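Local structure of endoglucanase (2E0P) at residues A[29-34]-A[390-395]; A[41-46]-A[105-110]; A[277-282]-A[354-359]. The protein probably hydrolyses beta-1,4-glucan chains such as cellulose and xyloglucan, this piece being the glycoside hydrolase family 44 catalytic part of a longer multidomain enzyme. One frame throughout, in Å; residues are numbered along the deposited sequence.

Contact 1. Residues A[29-34]-A[390-395]. With ZN (zinc ion), chain F; BGC (beta-D-glucopyranose), chain B.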
loop_
_atom_site.group_PDB
_atom_site.type_symbol
_atom_site.label_atom_id
_atom_site.label_comp_id
_atom_site.label_asym_id
_atom_site.label_seq_id
_atom_site.Cartn_x
_atom_site.Cartn_y
_atom_site.Cartn_z
ATOM N N GLY A 29 0.203 -6.687 -0.405
ATOM C CA GLY A 29 -0.214 -6.669 0.986
ATOM C C GLY A 29 -1.575 -6.088 1.288
ATOM O O GLY A 29 -2.313 -5.667 0.390
ATOM N N SER A 30 -1.920 -6.098 2.574
ATOM C CA SER A 30 -3.193 -5.548 3.028
ATOM C C SER A 30 -3.051 -4.931 4.412
ATOM O O SER A 30 -2.060 -5.169 5.121
ATOM C CB SER A 30 -4.283 -6.636 3.072
ATOM O OG SER A 30 -4.100 -7.536 4.165
ATOM N N ASN A 31 -4.041 -4.119 4.771
ATOM C CA ASN A 31 -4.105 -3.472 6.084
ATOM C C ASN A 31 -4.990 -4.317 6.996
ATOM O O ASN A 31 -4.702 -4.486 8.182
ATOM C CB ASN A 31 -4.731 -2.081 5.955
ATOM C CG ASN A 31 -3.762 -1.045 5.441
ATOM O OD1 ASN A 31 -2.996 -0.456 6.218
ATOM N ND2 ASN A 31 -3.782 -0.809 4.126
ATOM N N GLN A 32 -6.076 -4.838 6.421
ATOM C CA GLN A 32 -7.056 -5.651 7.147
ATOM C C GLN A 32 -6.830 -7.150 6.962
ATOM O O GLN A 32 -5.981 -7.563 6.175
ATOM C CB GLN A 32 -8.473 -5.298 6.682
ATOM C CG GLN A 32 -9.019 -3.940 7.184
ATOM C CD GLN A 32 -8.258 -2.728 6.654
ATOM O OE1 GLN A 32 -8.015 -2.610 5.457
ATOM N NE2 GLN A 32 -7.892 -1.812 7.556
ATOM N N GLU A 33 -7.595 -7.958 7.699
ATOM C CA GLU A 33 -7.485 -9.417 7.607
ATOM C C GLU A 33 -8.366 -9.863 6.452
ATOM O O GLU A 33 -9.594 -9.826 6.534
ATOM C CB GLU A 33 -7.923 -10.068 8.923
ATOM C CG GLU A 33 -7.002 -9.658 10.074
ATOM C CD GLU A 33 -7.411 -10.215 11.426
ATOM O OE1 GLU A 33 -8.615 -10.472 11.638
ATOM O OE2 GLU A 33 -6.520 -10.374 12.291
ATOM N N LEU A 34 -7.714 -10.287 5.376
ATOM C CA LEU A 34 -8.405 -10.680 4.159
ATOM C C LEU A 34 -8.464 -12.162 3.906
ATOM O O LEU A 34 -7.694 -12.932 4.480
ATOM C CB LEU A 34 -7.717 -10.051 2.943
ATOM C CG LEU A 34 -7.610 -8.539 2.826
ATOM C CD1 LEU A 34 -6.921 -8.178 1.505
ATOM C CD2 LEU A 34 -9.002 -7.934 2.900
ATOM N N THR A 390 -0.377 -1.885 0.261
ATOM C CA THR A 390 -1.335 -2.518 1.156
ATOM C C THR A 390 -2.743 -1.986 0.915
ATOM O O THR A 390 -3.045 -0.816 1.142
ATOM C CB THR A 390 -0.926 -2.347 2.661
ATOM O OG1 THR A 390 -0.441 -1.018 2.896
ATOM C CG2 THR A 390 0.186 -3.344 3.029
ATOM N N PHE A 391 -3.601 -2.869 0.423
ATOM C CA PHE A 391 -4.984 -2.528 0.147
ATOM C C PHE A 391 -5.707 -2.164 1.450
ATOM O O PHE A 391 -5.410 -2.740 2.508
ATOM C CB PHE A 391 -5.660 -3.749 -0.498
ATOM C CG PHE A 391 -7.153 -3.640 -0.609
ATOM C CD1 PHE A 391 -7.736 -2.781 -1.538
ATOM C CD2 PHE A 391 -7.980 -4.413 0.202
ATOM C CE1 PHE A 391 -9.121 -2.698 -1.656
ATOM C CE2 PHE A 391 -9.374 -4.332 0.085
ATOM C CZ PHE A 391 -9.937 -3.472 -0.847
ATOM N N TRP A 392 -6.623 -1.197 1.382
ATOM C CA TRP A 392 -7.429 -0.840 2.548
ATOM C C TRP A 392 -8.865 -1.258 2.243
ATOM O O TRP A 392 -9.512 -0.711 1.339
ATOM C CB TRP A 392 -7.385 0.662 2.850
ATOM C CG TRP A 392 -8.163 1.010 4.106
ATOM C CD1 TRP A 392 -9.513 1.197 4.220
ATOM C CD2 TRP A 392 -7.630 1.113 5.431
ATOM N NE1 TRP A 392 -9.854 1.409 5.544
ATOM C CE2 TRP A 392 -8.714 1.359 6.305
ATOM C CE3 TRP A 392 -6.334 1.022 5.966
ATOM C CZ2 TRP A 392 -8.542 1.512 7.691
ATOM C CZ3 TRP A 392 -6.162 1.176 7.339
ATOM C CH2 TRP A 392 -7.263 1.418 8.186
ATOM N N GLY A 393 -9.360 -2.230 3.001
ATOM C CA GLY A 393 -10.709 -2.726 2.789
ATOM C C GLY A 393 -10.868 -4.048 3.513
ATOM O O GLY A 393 -9.863 -4.711 3.789
ATOM N N ASP A 394 -12.110 -4.450 3.799
ATOM C CA ASP A 394 -12.327 -5.693 4.538
ATOM C C ASP A 394 -12.532 -6.954 3.699
ATOM O O ASP A 394 -12.484 -6.920 2.470
ATOM C CB ASP A 394 -13.481 -5.538 5.550
ATOM C CG ASP A 394 -14.826 -5.331 4.893
ATOM O OD1 ASP A 394 -15.046 -5.868 3.794
ATOM O OD2 ASP A 394 -15.683 -4.634 5.488
ATOM N N ALA A 395 -12.755 -8.067 4.388
ATOM C CA ALA A 395 -12.926 -9.371 3.747
ATOM C C ALA A 395 -14.160 -9.548 2.864
ATOM O O ALA A 395 -14.318 -10.601 2.220
ATOM C CB ALA A 395 -12.892 -10.467 4.815
HETATM ZN ZN ZN F . -13.460 -12.224 1.489
HETATM C C2 BGC B . -7.038 5.972 6.177
HETATM C C3 BGC B . -8.041 5.355 7.163
HETATM C C4 BGC B . -9.457 5.425 6.580
HETATM C C5 BGC B . -9.352 5.015 5.129
HETATM C C6 BGC B . -10.765 5.049 4.544
HETATM C C1 BGC B . -7.731 6.901 5.180
HETATM O O1 BGC B . -8.437 8.048 5.667
HETATM O O2 BGC B . -5.906 6.600 6.787
HETATM O O3 BGC B . -7.917 5.805 8.513
HETATM O O4 BGC B . -10.490 4.635 7.208
HETATM O O5 BGC B . -8.575 6.008 4.421
HETATM O O6 BGC B . -10.777 4.488 3.230
HETATM O O HOH W 1 -7.041 -4.776 3.576
HETATM O O HOH W 2 -11.640 -8.000 7.159
#
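Thr390 lies level with Gly29 in a parallel pair of strands, its CG2 branch resting 3.5 Å from Ser30 N, while its OG1 bonds back to Thr358 O of the next strand. Phe391 N-H bonds to Gly29 O, and the Phe391 carbonyl gathers two donors: Asn31 N arrives at 3.0 Å from Phe391 O nearly end-on, and Asn31 ND2, also 3.0 Å from that O, comes from well above its plane. ND2 also bonds Thr358 O and OD1 accepts from Arg42 NH1, which settles the orientation of the amide. Phe391 CD2 lies 4.1 Å from Leu34 CD1. These strands, 26-30 and 388-391, are first and last in the chain among the eight of a TIM barrel, the clan of this family, so their pairing closes the barrel. Past the strand end Trp392, with CG anti to its N (chi1 -177°), lies between protein and sugar: Gln32 NE2 sits over one indole face, 3.4 Å from CH2, and C5 of the bound glucose over the other, as in the aromatic platforms of sugar clefts. Gly393 N bonds Gln32 OE1 at 2.8 Å, which holds that amide in place; a water accepts from Gln32 N and lies within bonding distance of Phe391 O and Gly393 O. Ala395 N shares a second water with Glu33 O, and Ala395 O binds the zinc at 2.0 Å, alongside Asp35 and Glu401.

Contact 2. Residues A[41-46]-A[105-110]. With BGC (beta-D-glucopyranose), chain B; BGC (beta-D-glucopyranose), chain C.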
loop_
_atom_site.group_PDB
_atom_site.type_symbol
_atom_site.label_atom_id
_atom_site.label_comp_id
_atom_site.label_asym_id
_atom_site.label_seq_id
_atom_site.Cartn_x
_atom_site.Cartn_y
_atom_site.Cartn_z
ATOM N N LYS A 41 1.798 -6.804 5.664
ATOM C CA LYS A 41 0.719 -6.385 6.549
ATOM C C LYS A 41 1.090 -5.053 7.186
ATOM O O LYS A 41 2.177 -4.898 7.748
ATOM C CB LYS A 41 0.463 -7.416 7.665
ATOM C CG LYS A 41 -0.325 -8.657 7.238
ATOM C CD LYS A 41 -1.702 -8.333 6.632
ATOM C CE LYS A 41 -2.611 -7.520 7.573
ATOM N NZ LYS A 41 -2.957 -8.247 8.830
ATOM N N ARG A 42 0.178 -4.093 7.084
ATOM C CA ARG A 42 0.391 -2.772 7.665
ATOM C C ARG A 42 -0.550 -2.513 8.820
ATOM O O ARG A 42 -1.765 -2.700 8.698
ATOM C CB ARG A 42 0.165 -1.678 6.610
ATOM C CG ARG A 42 0.024 -0.251 7.180
ATOM C CD ARG A 42 0.002 0.772 6.025
ATOM N NE ARG A 42 -0.032 2.182 6.430
ATOM C CZ ARG A 42 -1.134 2.905 6.630
ATOM N NH1 ARG A 42 -2.338 2.366 6.485
ATOM N NH2 ARG A 42 -1.035 4.205 6.907
ATOM N N PHE A 43 0.029 -2.093 9.943
ATOM C CA PHE A 43 -0.717 -1.703 11.137
ATOM C C PHE A 43 -0.691 -0.186 10.981
ATOM O O PHE A 43 0.323 0.455 11.285
ATOM C CB PHE A 43 0.045 -2.111 12.406
ATOM C CG PHE A 43 -0.545 -1.552 13.682
ATOM C CD1 PHE A 43 -1.790 -1.978 14.138
ATOM C CD2 PHE A 43 0.149 -0.592 14.419
ATOM C CE1 PHE A 43 -2.344 -1.451 15.324
ATOM C CE2 PHE A 43 -0.390 -0.060 15.600
ATOM C CZ PHE A 43 -1.639 -0.492 16.054
ATOM N N GLY A 44 -1.790 0.376 10.485
ATOM C CA GLY A 44 -1.833 1.805 10.249
ATOM C C GLY A 44 -3.237 2.349 10.158
ATOM O O GLY A 44 -4.195 1.669 10.503
ATOM N N GLY A 45 -3.361 3.586 9.684
ATOM C CA GLY A 45 -4.673 4.182 9.590
ATOM C C GLY A 45 -4.977 5.077 10.773
ATOM O O GLY A 45 -4.182 5.199 11.712
ATOM N N ASN A 46 -6.159 5.676 10.745
ATOM C CA ASN A 46 -6.553 6.630 11.770
ATOM C C ASN A 46 -6.365 6.216 13.218
ATOM O O ASN A 46 -5.876 7.007 14.023
ATOM C CB ASN A 46 -8.009 7.061 11.544
ATOM C CG ASN A 46 -8.181 7.864 10.265
ATOM O OD1 ASN A 46 -7.198 8.287 9.653
ATOM N ND2 ASN A 46 -9.430 8.087 9.861
ATOM N N THR A 105 6.128 -6.765 7.733
ATOM C CA THR A 105 5.170 -6.165 8.659
ATOM C C THR A 105 5.611 -4.723 8.798
ATOM O O THR A 105 6.789 -4.446 9.054
ATOM C CB THR A 105 5.194 -6.822 10.055
ATOM O OG1 THR A 105 4.718 -8.169 9.956
ATOM C CG2 THR A 105 4.298 -6.054 11.020
ATOM N N LEU A 106 4.663 -3.815 8.590
ATOM C CA LEU A 106 4.900 -2.379 8.689
ATOM C C LEU A 106 4.107 -1.883 9.888
ATOM O O LEU A 106 2.880 -1.980 9.892
ATOM C CB LEU A 106 4.399 -1.684 7.422
ATOM C CG LEU A 106 4.378 -0.152 7.397
ATOM C CD1 LEU A 106 5.757 0.427 7.703
ATOM C CD2 LEU A 106 3.920 0.297 6.016
ATOM N N ILE A 107 4.808 -1.353 10.890
ATOM C CA ILE A 107 4.174 -0.856 12.115
ATOM C C ILE A 107 4.208 0.669 12.210
ATOM O O ILE A 107 5.265 1.286 12.124
ATOM C CB ILE A 107 4.875 -1.437 13.370
ATOM C CG1 ILE A 107 4.732 -2.968 13.397
ATOM C CG2 ILE A 107 4.306 -0.801 14.640
ATOM C CD1 ILE A 107 3.291 -3.472 13.286
ATOM N N THR A 108 3.048 1.277 12.405
ATOM C CA THR A 108 2.992 2.730 12.516
ATOM C C THR A 108 3.384 3.193 13.918
ATOM O O THR A 108 2.908 2.651 14.919
ATOM C CB THR A 108 1.575 3.254 12.188
ATOM O OG1 THR A 108 1.282 2.995 10.809
ATOM C CG2 THR A 108 1.478 4.760 12.437
ATOM N N LEU A 109 4.285 4.170 13.966
ATOM C CA LEU A 109 4.732 4.787 15.215
ATOM C C LEU A 109 3.990 6.118 15.330
ATOM O O LEU A 109 3.500 6.654 14.332
ATOM C CB LEU A 109 6.242 5.006 15.204
ATOM C CG LEU A 109 6.988 3.668 15.127
ATOM C CD1 LEU A 109 8.475 3.944 15.146
ATOM C CD2 LEU A 109 6.603 2.767 16.316
ATOM N N GLN A 110 3.943 6.659 16.540
ATOM C CA GLN A 110 3.169 7.859 16.829
ATOM C C GLN A 110 3.947 9.171 16.796
ATOM O O GLN A 110 4.951 9.331 17.490
ATOM C CB GLN A 110 2.480 7.638 18.183
ATOM C CG GLN A 110 1.491 6.447 18.192
ATOM C CD GLN A 110 2.133 5.096 17.843
ATOM O OE1 GLN A 110 3.111 4.680 18.465
ATOM N NE2 GLN A 110 1.567 4.407 16.855
HETATM C C2 BGC B . -7.038 5.972 6.177
HETATM C C3 BGC B . -8.041 5.355 7.163
HETATM C C4 BGC B . -9.457 5.425 6.580
HETATM C C5 BGC B . -9.352 5.015 5.129
HETATM C C6 BGC B . -10.765 5.049 4.544
HETATM C C1 BGC B . -7.731 6.901 5.180
HETATM O O1 BGC B . -8.437 8.048 5.667
HETATM O O2 BGC B . -5.906 6.600 6.787
HETATM O O3 BGC B . -7.917 5.805 8.513
HETATM O O4 BGC B . -10.490 4.635 7.208
HETATM O O5 BGC B . -8.575 6.008 4.421
HETATM O O6 BGC B . -10.777 4.488 3.230
HETATM C C2 BGC C . -12.424 4.322 8.590
HETATM C C3 BGC C . -12.966 4.548 10.002
HETATM C C4 BGC C . -12.186 3.710 11.016
HETATM C C5 BGC C . -10.718 4.080 10.847
HETATM C C6 BGC C . -9.891 3.254 11.836
HETATM C C1 BGC C . -10.950 4.740 8.567
HETATM O O2 BGC C . -13.165 5.104 7.650
HETATM O O3 BGC C . -14.359 4.226 10.043
HETATM O O4 BGC C . -12.619 4.029 12.351
HETATM O O5 BGC C . -10.200 3.953 9.510
HETATM O O6 BGC C . -8.508 3.587 11.693
HETATM O O HOH W 3 -0.163 4.635 9.471
#
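Strands 41-43 and 105-109 run in the same direction, their axes 9° apart and 4.8 Å at closest, with Leu106 bonded through both its N and its O to strand 41-43, N to Lys41 O at 2.8 Å and O to Phe43 N at 2.9 Å. At the end of the pair, Phe43 O takes two bonds from Thr108, one from the backbone N and a shorter one of 2.8 Å from OG1, which lies in the carbonyl plane on a lone pair. Thr108 OG1 accepts from a water, 2.6 Å away, that also lies near Gly45 N. Arg42 and Leu106 point the same way into the barrel, Arg42 CD 3.9 Å from Leu106 CD2. The arginine is fully extended from CG to NE, which carries its guanidinium up to the sugar-binding end; there Gly44 CA covers one face over the centre, and NH1, besides its bond to Asn31, pairs with Glu359. Phe43 and Ile107 turn outward and cross obliquely, Phe43 CB touching Ile107 CD1 at 3.6 Å. After the strand, Asn46 N donates to O3 of the bound glucose (2.8 Å). Such a loop beyond a strand's C-terminal end is where TIM barrels bind substrate. Helix 88-99, linking the two strands as a beta-alpha-beta crossover, packs over Phe43 and Ile107 through Val89 and Val90, while strand 180-183 bonds the far side of 105-109.

Contact 3. Residues A[277-282]-A[354-359]. With BGC (beta-D-glucopyranose), chain B.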
loop_
_atom_site.group_PDB
_atom_site.type_symbol
_atom_site.label_atom_id
_atom_site.label_comp_id
_atom_site.label_asym_id
_atom_site.label_seq_id
_atom_site.Cartn_x
_atom_site.Cartn_y
_atom_site.Cartn_z
ATOM N N LEU A 277 15.134 8.340 5.444
ATOM C CA LEU A 277 13.861 8.035 4.776
ATOM C C LEU A 277 14.162 6.881 3.823
ATOM O O LEU A 277 14.971 7.022 2.904
ATOM C CB LEU A 277 13.333 9.225 3.961
ATOM C CG LEU A 277 12.067 8.879 3.155
ATOM C CD1 LEU A 277 10.889 8.684 4.087
ATOM C CD2 LEU A 277 11.762 9.996 2.156
ATOM N N ASP A 278 13.533 5.735 4.051
ATOM C CA ASP A 278 13.758 4.586 3.184
ATOM C C ASP A 278 12.689 4.439 2.123
ATOM O O ASP A 278 12.979 4.077 0.977
ATOM C CB ASP A 278 13.803 3.312 4.019
ATOM C CG ASP A 278 14.986 3.288 4.945
ATOM O OD1 ASP A 278 16.101 2.975 4.459
ATOM O OD2 ASP A 278 14.800 3.600 6.138
ATOM N N VAL A 279 11.455 4.759 2.496
ATOM C CA VAL A 279 10.340 4.581 1.582
ATOM C C VAL A 279 9.391 5.778 1.568
ATOM O O VAL A 279 8.897 6.173 2.624
ATOM C CB VAL A 279 9.518 3.320 1.998
ATOM C CG1 VAL A 279 8.482 2.977 0.909
ATOM C CG2 VAL A 279 10.461 2.115 2.263
ATOM N N LEU A 280 9.167 6.359 0.383
ATOM C CA LEU A 280 8.220 7.466 0.226
ATOM C C LEU A 280 6.887 6.730 0.254
ATOM O O LEU A 280 6.631 5.848 -0.570
ATOM C CB LEU A 280 8.410 8.174 -1.113
ATOM C CG LEU A 280 7.384 9.272 -1.408
ATOM C CD1 LEU A 280 7.540 10.434 -0.424
ATOM C CD2 LEU A 280 7.597 9.748 -2.836
ATOM N N ASP A 281 6.042 7.131 1.194
ATOM C CA ASP A 281 4.775 6.469 1.477
ATOM C C ASP A 281 3.571 7.376 1.256
ATOM O O ASP A 281 3.467 8.428 1.886
ATOM C CB ASP A 281 4.894 6.008 2.943
ATOM C CG ASP A 281 3.629 5.390 3.513
ATOM O OD1 ASP A 281 2.531 5.527 2.931
ATOM O OD2 ASP A 281 3.748 4.765 4.602
ATOM N N VAL A 282 2.677 6.977 0.350
ATOM C CA VAL A 282 1.464 7.760 0.083
ATOM C C VAL A 282 0.222 6.868 0.008
ATOM O O VAL A 282 0.320 5.651 -0.180
ATOM C CB VAL A 282 1.549 8.557 -1.255
ATOM C CG1 VAL A 282 2.721 9.525 -1.199
ATOM C CG2 VAL A 282 1.684 7.605 -2.465
ATOM N N LYS A 354 12.628 4.246 -1.922
ATOM C CA LYS A 354 11.629 3.337 -2.467
ATOM C C LYS A 354 10.270 4.017 -2.448
ATOM O O LYS A 354 10.117 5.081 -1.849
ATOM C CB LYS A 354 11.606 2.052 -1.628
ATOM C CG LYS A 354 12.961 1.335 -1.631
ATOM C CD LYS A 354 13.036 0.228 -0.590
ATOM C CE LYS A 354 14.429 -0.400 -0.583
ATOM N NZ LYS A 354 14.518 -1.568 0.340
ATOM N N LEU A 355 9.290 3.406 -3.111
ATOM C CA LEU A 355 7.936 3.966 -3.170
ATOM C C LEU A 355 6.903 2.952 -2.701
ATOM O O LEU A 355 6.928 1.794 -3.113
ATOM C CB LEU A 355 7.606 4.399 -4.603
ATOM C CG LEU A 355 6.185 4.919 -4.846
ATOM C CD1 LEU A 355 5.968 6.202 -4.040
ATOM C CD2 LEU A 355 5.973 5.172 -6.345
ATOM N N ALA A 356 5.997 3.382 -1.829
ATOM C CA ALA A 356 4.956 2.481 -1.343
ATOM C C ALA A 356 3.595 3.160 -1.361
ATOM O O ALA A 356 3.496 4.369 -1.108
ATOM C CB ALA A 356 5.280 2.010 0.080
ATOM N N ILE A 357 2.556 2.387 -1.689
ATOM C CA ILE A 357 1.179 2.892 -1.702
ATOM C C ILE A 357 0.564 2.110 -0.551
ATOM O O ILE A 357 0.112 0.973 -0.722
ATOM C CB ILE A 357 0.443 2.549 -3.012
ATOM C CG1 ILE A 357 1.300 2.956 -4.215
ATOM C CG2 ILE A 357 -0.916 3.257 -3.036
ATOM C CD1 ILE A 357 1.692 4.449 -4.240
ATOM N N THR A 358 0.569 2.718 0.632
ATOM C CA THR A 358 0.110 2.018 1.822
ATOM C C THR A 358 -1.383 1.947 2.086
ATOM O O THR A 358 -1.814 1.288 3.032
ATOM C CB THR A 358 0.841 2.536 3.061
ATOM O OG1 THR A 358 0.623 3.940 3.186
ATOM C CG2 THR A 358 2.332 2.251 2.944
ATOM N N GLU A 359 -2.164 2.659 1.284
ATOM C CA GLU A 359 -3.625 2.560 1.338
ATOM C C GLU A 359 -4.129 2.868 -0.067
ATOM O O GLU A 359 -3.635 3.792 -0.717
ATOM C CB GLU A 359 -4.265 3.558 2.316
ATOM C CG GLU A 359 -4.163 3.157 3.785
ATOM C CD GLU A 359 -4.890 4.127 4.698
ATOM O OE1 GLU A 359 -5.913 4.691 4.256
ATOM O OE2 GLU A 359 -4.450 4.312 5.857
HETATM C C2 BGC B . -7.038 5.972 6.177
HETATM C C3 BGC B . -8.041 5.355 7.163
HETATM C C4 BGC B . -9.457 5.425 6.580
HETATM C C5 BGC B . -9.352 5.015 5.129
HETATM C C6 BGC B . -10.765 5.049 4.544
HETATM C C1 BGC B . -7.731 6.901 5.180
HETATM O O1 BGC B . -8.437 8.048 5.667
HETATM O O2 BGC B . -5.906 6.600 6.787
HETATM O O3 BGC B . -7.917 5.805 8.513
HETATM O O4 BGC B . -10.490 4.635 7.208
HETATM O O5 BGC B . -8.575 6.008 4.421
HETATM O O6 BGC B . -10.777 4.488 3.230
#
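Val282 and Ile357 meet in the tightly packed half of a parallel strand pair in the TIM barrel, where strands 279-284 and 354-360 are neighbours and helix 338-349 lies in the chain between them. The axes of 279-282 and 354-358 are 22° apart. Val282 CG2 reaches Ile357 CD1 at 3.6 Å, methyl against methyl; on the same outward face Leu280 and Leu355 lie side by side and point the same way, beneath Ile346, Leu339 and Leu343 of that helix. The opposite face looks into the barrel, and there one pair is closer still. Val279, with CG1 anti to its N (chi1 -170°), brings that methyl to 3.4 Å from Ala356 CB, tighter than an ordinary van der Waals contact. Backbone bonds run the length of the pair, from Lys354 N to Asp278 O through Ala356 N to Leu280 O and on to Thr358 N with Val282 O, so the two strands keep one register throughout.

The looser side is the beginning of the strands. Asp278 and Lys354 are partly exposed and, although opposite in charge, do not pair: Asp278 OD1 is 6.3 Å from Lys354 NZ, each being turned to another partner, Lys219 for the aspartate and Glu226 for the lysine. The lysine leaves the strand fully extended beyond CG, with only its first carbons over Asp278 O.

At the other end the chain turns a corner at Glu359, whose carboxylate enters the sugar site and is also bonded by Tyr285. Its OE2 accepts a hydrogen bond from O2 of the bound glucose at 2.9 Å, though the fit of sugar and carboxylate is very close and not fully settled. Asp281 crosses Thr358 at about a right angle, its carboxylate beside the threonine methyl, Thr358 CG2 being 3.3 Å from Asp281 OD2.

All three contacts join parallel neighbours of one barrel, yet they differ in depth. Contacts 2 and 3 are buried, whereas contact 1 is partly buried and runs out to the zinc site, where Asp394 is exposed. Contact 3 is built mainly from aliphatic side chains and regular backbone bonds. Contact 2 mixes such bonds with an arginine on its inward face and aromatic-aliphatic packing on the outward one, and contact 1 relies on amides, waters and an indole once its short strand pair ends. At the C-terminal ends of their strands they converge on one glucose, to which contact 1 offers an aromatic face, contact 2 a backbone donor and contact 3 a carboxylate.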